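Triacylglycerol lipase (Yarrowia lipolytica, PDB 3O0D) probably hydrolyses the ester bonds of triacylglycerols, as an extracellular, glycosylated alpha/beta-hydrolase of the class 3 lipase family. Local coordinates at residues Y15-F18 with E19-R23; G276-L279 with L280-V283; F41-G44 with L45-H49. All coordinates share one frame; numbering follows the deposited sequence.

Contact 1: residues Y15-F18 with E19-R23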
loop_
_atom_site.group_PDB
_atom_site.type_symbol
_atom_site.label_atom_id
_atom_site.label_comp_id
_atom_site.label_asym_id
_atom_site.label_seq_id
_atom_site.Cartn_x
_atom_site.Cartn_y
_atom_site.Cartn_z
ATOM N N TYR A 15 13.956 6.261 7.632
ATOM C CA TYR A 15 12.783 7.060 7.968
ATOM C C TYR A 15 12.433 7.994 6.765
ATOM O O TYR A 15 11.274 8.120 6.372
ATOM C CB TYR A 15 13.161 7.981 9.185
ATOM C CG TYR A 15 12.049 8.907 9.638
ATOM C CD1 TYR A 15 11.423 8.647 10.878
ATOM C CD2 TYR A 15 11.724 10.094 8.910
ATOM C CE1 TYR A 15 10.427 9.508 11.353
ATOM C CE2 TYR A 15 10.719 11.001 9.384
ATOM C CZ TYR A 15 10.112 10.672 10.597
ATOM O OH TYR A 15 9.122 11.546 10.986
ATOM N N ASN A 16 13.475 8.608 6.104
ATOM C CA ASN A 16 13.210 9.533 5.010
ATOM C C ASN A 16 12.603 8.785 3.754
ATOM O O ASN A 16 11.754 9.381 3.027
ATOM C CB ASN A 16 14.485 10.210 4.533
ATOM C CG ASN A 16 15.065 11.153 5.592
ATOM O OD1 ASN A 16 14.392 11.515 6.535
ATOM N ND2 ASN A 16 16.362 11.503 5.433
ATOM N N PHE A 17 12.977 7.511 3.638
ATOM C CA PHE A 17 12.488 6.669 2.580
ATOM C C PHE A 17 10.987 6.376 2.814
ATOM O O PHE A 17 10.149 6.575 1.899
ATOM C CB PHE A 17 13.301 5.400 2.635
ATOM C CG PHE A 17 12.689 4.223 1.869
ATOM C CD1 PHE A 17 12.824 4.088 0.477
ATOM C CD2 PHE A 17 12.138 3.215 2.626
ATOM C CE1 PHE A 17 12.311 2.841 -0.120
ATOM C CE2 PHE A 17 11.605 2.067 2.055
ATOM C CZ PHE A 17 11.700 1.910 0.681
ATOM N N PHE A 18 10.622 6.036 4.039
ATOM C CA PHE A 18 9.195 5.821 4.289
ATOM C C PHE A 18 8.397 7.103 4.091
ATOM O O PHE A 18 7.349 7.092 3.526
ATOM C CB PHE A 18 8.978 5.259 5.685
ATOM C CG PHE A 18 9.599 3.895 5.896
ATOM C CD1 PHE A 18 9.382 2.863 5.004
ATOM C CD2 PHE A 18 10.374 3.626 6.989
ATOM C CE1 PHE A 18 9.919 1.645 5.214
ATOM C CE2 PHE A 18 10.917 2.385 7.188
ATOM C CZ PHE A 18 10.714 1.412 6.303
ATOM N N GLU A 19 8.920 8.202 4.598
ATOM C CA GLU A 19 8.231 9.507 4.445
ATOM C C GLU A 19 8.009 9.848 3.021
ATOM O O GLU A 19 6.953 10.359 2.640
ATOM C CB GLU A 19 9.043 10.569 5.197
ATOM C CG GLU A 19 8.472 11.986 5.073
ATOM C CD GLU A 19 9.372 13.000 5.847
ATOM O OE1 GLU A 19 10.534 13.191 5.428
ATOM O OE2 GLU A 19 8.858 13.514 6.864
ATOM N N LYS A 20 9.019 9.561 2.192
ATOM C CA LYS A 20 8.858 9.763 0.760
ATOM C C LYS A 20 7.601 9.099 0.146
ATOM O O LYS A 20 6.827 9.828 -0.580
ATOM C CB LYS A 20 10.130 9.284 0.006
ATOM C CG LYS A 20 9.883 9.275 -1.507
ATOM C CD LYS A 20 11.223 8.781 -2.161
ATOM C CE LYS A 20 10.965 8.475 -3.630
ATOM N NZ LYS A 20 12.241 8.034 -4.312
ATOM N N TYR A 21 7.414 7.831 0.500
ATOM C CA TYR A 21 6.262 7.054 -0.082
ATOM C C TYR A 21 4.983 7.597 0.603
ATOM O O TYR A 21 3.893 7.755 -0.060
ATOM C CB TYR A 21 6.431 5.509 -0.064
ATOM C CG TYR A 21 7.525 5.209 -1.056
ATOM C CD1 TYR A 21 7.250 5.198 -2.436
ATOM C CD2 TYR A 21 8.830 5.081 -0.623
ATOM C CE1 TYR A 21 8.221 5.050 -3.345
ATOM C CE2 TYR A 21 9.843 4.928 -1.586
ATOM C CZ TYR A 21 9.508 4.931 -2.918
ATOM O OH TYR A 21 10.493 4.786 -3.858
ATOM N N ALA A 22 5.070 8.003 1.852
ATOM C CA ALA A 22 3.868 8.605 2.384
ATOM C C ALA A 22 3.443 9.844 1.623
ATOM O O ALA A 22 2.255 10.112 1.444
ATOM C CB ALA A 22 4.053 8.964 3.939
ATOM N N ARG A 23 4.403 10.665 1.230
ATOM C CA ARG A 23 4.079 11.822 0.465
ATOM C C ARG A 23 3.504 11.475 -0.927
ATOM O O ARG A 23 2.593 12.061 -1.333
ATOM C CB ARG A 23 5.265 12.755 0.243
ATOM C CG ARG A 23 5.940 13.315 1.471
ATOM C CD ARG A 23 6.895 14.414 1.036
ATOM N NE ARG A 23 7.821 14.832 2.051
ATOM C CZ ARG A 23 7.546 15.666 3.025
ATOM N NH1 ARG A 23 6.371 16.216 3.147
ATOM N NH2 ARG A 23 8.492 15.960 3.866
HETATM O O HOH W 1 7.669 13.147 9.010
HETATM O O HOH W 2 11.660 12.100 3.153
HETATM O O HOH W 3 12.551 13.462 7.189
#
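The ring of Y21 presents an edge to one face of F17, an offset edge-to-face pair with centroids 5.3 Å apart and planes turned 70° against each other. The closest approach is F17 CE1 to Y21 CE2, 3.5 Å, and Y21 CD2 sits above the F17 face toward its rim. The first torsions explain the meeting: F17 sends CG anti to its N (chi1 163°), which swings its ring along the helix toward the residue one turn on, whereas Y21 keeps CG beside its own N and reaches back. Both belong to helix 12-27, which packs on the central mixed sheet of the alpha/beta-hydrolase fold; F17 and Y21 lie on L183, and the hydroxyl of Y21 is hydrogen-bonded to Q80. Along the backbone, the bond from Y21 N to F17 O is weak, while E19 N to Y15 O is 2.9 Å and nearly straight.

Another flank of the helix is polar. The extended chain of E19 carries its carboxylate to the edge of the Y15 ring, the two planes 82° apart, with OE2 4.0 Å from Y15 CE2. One water gives its protons to Y15 OH and E19 OE2; Y15 OH is also bonded to P257 O. Two further waters donate to E19 OE1, one joining it to N16 O and the other to N16 OD1, itself held by Q12. R23 NH2 stands 3.8 Å from E19 OE1, a long salt bridge; R23 is bonded more firmly through NH1 to Q46.

Contact 2: residues G276-L279 with L280-V283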
loop_
_atom_site.group_PDB
_atom_site.type_symbol
_atom_site.label_atom_id
_atom_site.label_comp_id
_atom_site.label_asym_id
_atom_site.label_seq_id
_atom_site.Cartn_x
_atom_site.Cartn_y
_atom_site.Cartn_z
ATOM N N GLY A 276 -1.515 -4.821 18.617
ATOM C CA GLY A 276 -1.591 -4.348 20.018
ATOM C C GLY A 276 -2.353 -3.013 20.254
ATOM O O GLY A 276 -2.400 -2.550 21.457
ATOM N N ASN A 277 -2.944 -2.469 19.204
ATOM C CA ASN A 277 -3.773 -1.193 19.340
ATOM C C ASN A 277 -4.797 -1.436 20.505
ATOM O O ASN A 277 -5.417 -2.525 20.552
ATOM C CB ASN A 277 -4.551 -0.940 18.121
ATOM C CG ASN A 277 -3.715 -0.221 17.022
ATOM O OD1 ASN A 277 -2.616 0.320 17.332
ATOM N ND2 ASN A 277 -4.174 -0.270 15.784
ATOM N N THR A 278 -4.851 -0.505 21.438
ATOM C CA THR A 278 -5.782 -0.642 22.594
ATOM C C THR A 278 -7.127 -0.078 22.183
ATOM O O THR A 278 -7.268 0.652 21.278
ATOM C CB THR A 278 -5.322 0.136 23.856
ATOM O OG1 THR A 278 -5.392 1.548 23.592
ATOM C CG2 THR A 278 -3.925 -0.281 24.264
ATOM N N LEU A 279 -8.160 -0.390 22.982
ATOM C CA LEU A 279 -9.510 0.142 22.645
ATOM C C LEU A 279 -9.572 1.644 22.631
ATOM O O LEU A 279 -10.154 2.215 21.708
ATOM C CB LEU A 279 -10.437 -0.307 23.830
ATOM C CG LEU A 279 -11.900 0.054 23.535
ATOM C CD1 LEU A 279 -12.550 -0.788 22.412
ATOM C CD2 LEU A 279 -12.716 -0.176 24.888
ATOM N N LEU A 280 -8.947 2.343 23.570
ATOM C CA LEU A 280 -8.926 3.798 23.565
ATOM C C LEU A 280 -8.136 4.362 22.363
ATOM O O LEU A 280 -8.513 5.371 21.794
ATOM C CB LEU A 280 -8.315 4.343 24.842
ATOM C CG LEU A 280 -9.239 4.256 26.075
ATOM C CD1 LEU A 280 -9.975 3.009 26.022
ATOM C CD2 LEU A 280 -8.507 4.464 27.422
ATOM N N GLN A 281 -7.045 3.658 22.025
ATOM C CA GLN A 281 -6.276 4.060 20.836
ATOM C C GLN A 281 -7.053 3.966 19.548
ATOM O O GLN A 281 -6.771 4.771 18.627
ATOM C CB GLN A 281 -4.948 3.272 20.725
ATOM C CG GLN A 281 -3.964 3.687 21.764
ATOM C CD GLN A 281 -2.902 2.636 22.002
ATOM O OE1 GLN A 281 -2.850 1.610 21.279
ATOM N NE2 GLN A 281 -1.997 2.906 22.950
ATOM N N GLN A 282 -8.039 3.057 19.466
ATOM C CA GLN A 282 -8.806 2.750 18.242
ATOM C C GLN A 282 -10.015 3.661 18.040
ATOM O O GLN A 282 -10.682 3.565 16.988
ATOM C CB GLN A 282 -9.285 1.315 18.198
ATOM C CG GLN A 282 -8.191 0.210 18.279
ATOM C CD GLN A 282 -8.762 -1.172 18.595
ATOM O OE1 GLN A 282 -9.729 -1.298 19.402
ATOM N NE2 GLN A 282 -8.205 -2.226 17.957
ATOM N N VAL A 283 -10.343 4.454 19.064
ATOM C CA VAL A 283 -11.584 5.242 19.042
ATOM C C VAL A 283 -11.758 6.113 17.852
ATOM O O VAL A 283 -12.805 6.006 17.129
ATOM C CB VAL A 283 -11.735 6.078 20.318
ATOM C CG1 VAL A 283 -12.810 7.214 20.115
ATOM C CG2 VAL A 283 -12.063 5.082 21.397
#
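With chi1 at 67°, the hydroxyl of T278 lies between its own N and carbonyl carbon, where OG1 faces the backbone of Q281; Q281 in turn keeps CG beside its N (chi1 -71°), and the extended chain beyond brings the amide alongside T278. Two bonds then run in opposite directions between the same two residues. Q281 N donates to T278 OG1 at 3.1 Å, and T278 N donates to Q281 OE1 at 2.9 Å. The second is nearly straight at hydrogen, but T278 N stands above the plane of the side-chain carbonyl rather than within it. T278 OG1 also packs against the aliphatic part of Q281, 3.2 Å from CG, and the methyl CG2 lies alongside the amide.

This reciprocal pairing of side chains with backbone N-H groups, from a threonine to a glutamine three residues on, has the pattern of a capping box, ahead of a short turn with helical backbone angles but without regular helical bonding, in the loop that leads to helix 285-290. Residues 280-283 form a type I turn. Q282 N is shared between L279 O, whose carbonyl plane it stands above, and T278 O, to which the bond is weak.

The side chain of Q282 passes over T278 O, with CG 3.2 Å from that oxygen, and its CG also meets N277 CB at 3.8 Å. Its NE2 and N277 ND2 both bond to Q234 OE1, while N277 OD1 takes the N-H of G229. Q281 OE1 has a second donor in R228 NH1, whose positive charge would probably strengthen the polarisation of this carbonyl. On the exposed side, V283 CG2 touches L279 O at 3.5 Å.

Contact 3: residues F41-G44 with L45-H49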
loop_
_atom_site.group_PDB
_atom_site.type_symbol
_atom_site.label_atom_id
_atom_site.label_comp_id
_atom_site.label_asym_id
_atom_site.label_seq_id
_atom_site.Cartn_x
_atom_site.Cartn_y
_atom_site.Cartn_z
ATOM N N PHE A 41 4.504 18.433 -12.397
ATOM C CA PHE A 41 4.115 17.720 -11.189
ATOM C C PHE A 41 3.894 18.724 -10.080
ATOM O O PHE A 41 4.676 18.806 -9.134
ATOM C CB PHE A 41 5.194 16.715 -10.786
ATOM C CG PHE A 41 4.714 15.663 -9.826
ATOM C CD1 PHE A 41 3.689 14.801 -10.178
ATOM C CD2 PHE A 41 5.289 15.536 -8.573
ATOM C CE1 PHE A 41 3.246 13.833 -9.298
ATOM C CE2 PHE A 41 4.850 14.569 -7.689
ATOM C CZ PHE A 41 3.827 13.717 -8.051
ATOM N N ASN A 42 2.826 19.502 -10.208
ATOM C CA ASN A 42 2.595 20.604 -9.277
ATOM C C ASN A 42 1.248 20.441 -8.558
ATOM O O ASN A 42 0.228 20.219 -9.229
ATOM C CB ASN A 42 2.547 21.916 -10.098
ATOM C CG ASN A 42 3.843 22.184 -10.833
ATOM O OD1 ASN A 42 4.898 21.857 -10.337
ATOM N ND2 ASN A 42 3.754 22.725 -12.033
ATOM N N CYS A 43 1.241 20.470 -7.232
ATOM C CA CYS A 43 0.014 20.206 -6.485
ATOM C C CYS A 43 0.162 20.694 -5.057
ATOM O O CYS A 43 -0.377 20.110 -4.117
ATOM C CB CYS A 43 -0.314 18.712 -6.500
ATOM S SG CYS A 43 0.679 17.718 -5.361
ATOM N N GLY A 44 0.909 21.780 -4.914
ATOM C CA GLY A 44 1.201 22.376 -3.613
ATOM C C GLY A 44 2.372 21.691 -2.893
ATOM O O GLY A 44 3.318 21.155 -3.534
ATOM N N LEU A 45 2.298 21.681 -1.581
ATOM C CA LEU A 45 3.451 21.375 -0.748
ATOM C C LEU A 45 4.045 20.015 -1.027
ATOM O O LEU A 45 5.291 19.863 -1.087
ATOM C CB LEU A 45 3.051 21.387 0.714
ATOM C CG LEU A 45 4.202 21.329 1.676
ATOM C CD1 LEU A 45 5.401 22.183 1.160
ATOM C CD2 LEU A 45 3.587 21.876 3.036
ATOM N N GLN A 46 3.195 18.999 -1.167
ATOM C CA GLN A 46 3.769 17.668 -1.258
ATOM C C GLN A 46 4.444 17.397 -2.606
ATOM O O GLN A 46 5.525 16.895 -2.597
ATOM C CB GLN A 46 2.738 16.602 -0.991
ATOM C CG GLN A 46 2.077 16.610 0.434
ATOM C CD GLN A 46 3.044 16.499 1.590
ATOM O OE1 GLN A 46 4.108 15.941 1.446
ATOM N NE2 GLN A 46 2.662 17.029 2.773
ATOM N N CYS A 47 3.868 17.805 -3.730
ATOM C CA CYS A 47 4.503 17.622 -5.037
ATOM C C CYS A 47 5.812 18.427 -5.067
ATOM O O CYS A 47 6.724 18.039 -5.854
ATOM C CB CYS A 47 3.670 18.188 -6.120
ATOM S SG CYS A 47 2.276 17.037 -6.517
ATOM N N ALA A 48 5.879 19.547 -4.293
ATOM C CA ALA A 48 7.099 20.392 -4.313
ATOM C C ALA A 48 8.345 19.659 -3.819
ATOM O O ALA A 48 9.458 20.125 -4.165
ATOM C CB ALA A 48 6.947 21.681 -3.488
ATOM N N HIS A 49 8.194 18.562 -3.144
ATOM C CA HIS A 49 9.368 17.740 -2.711
ATOM C C HIS A 49 9.894 16.800 -3.764
ATOM O O HIS A 49 10.814 15.984 -3.459
ATOM C CB HIS A 49 8.973 16.858 -1.488
ATOM C CG HIS A 49 8.854 17.624 -0.226
ATOM N ND1 HIS A 49 7.736 18.342 0.143
ATOM C CD2 HIS A 49 9.752 17.760 0.787
ATOM C CE1 HIS A 49 7.960 18.938 1.304
ATOM N NE2 HIS A 49 9.153 18.566 1.732
HETATM O O HOH W 4 7.423 18.993 -8.364
HETATM O O HOH W 5 0.324 19.105 -1.658
#
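A disulfide between C43 and C47 closes a small loop between helix 12-27 and strand 53-60, in the N-terminal region of this lipase. The sulfurs are 2.1 Å apart and the bridge has a C-S-S-C torsion of 99°, close to the relaxed value. C43 turns SG between its N and carbonyl carbon (chi1 77°), whereas C47 holds SG beside its own N; these different first torsions bring the two sulfurs together across the loop.

C47 SG also sits over one face of the F41 ring, 3.9 Å from its centroid and 17° off the ring normal, a sulfur-aromatic contact that lies slightly toward the CE2 side. C47 CB meanwhile packs against F41 O at 3.2 Å.

G44 has a positive phi at the bend, and its O accepts the N-H of A48 at 3.1 Å, starting the helical turn of 45-48. Next to that turn, a water donates to C43 O and accepts from Q46 N. H49 ND1 donates to L45 O at 3.1 Å, folding the imidazole back over the turn.

The covalent bridge fixes the spacing of the two ends of this five-residue loop, while the ring face offers the buried sulfur of C47 a polarisable, apolar surface that asks for no hydrogen bond.

Overall arrangement
Along the chain the order is contact 1, contact 3, contact 2. Contacts 1 and 3 are neighbours, with centres about 15 Å apart, and both lie in the N-terminal region of the lipase: helix 12-27 carries contact 1, and contact 3 sits in the loop that follows it. They touch where R23 NH1 meets Q46 OE1 at 2.8 Å, a probable hydrogen bond, tying the disulfide loop to the helix lying on the mixed sheet. Contact 2 is remote, its centre about 25 Å from contact 1 and about 33 Å from contact 3. It belongs to the surface loop before helix 285-290, which holds H289 of a probable Ser-His-Asp triad.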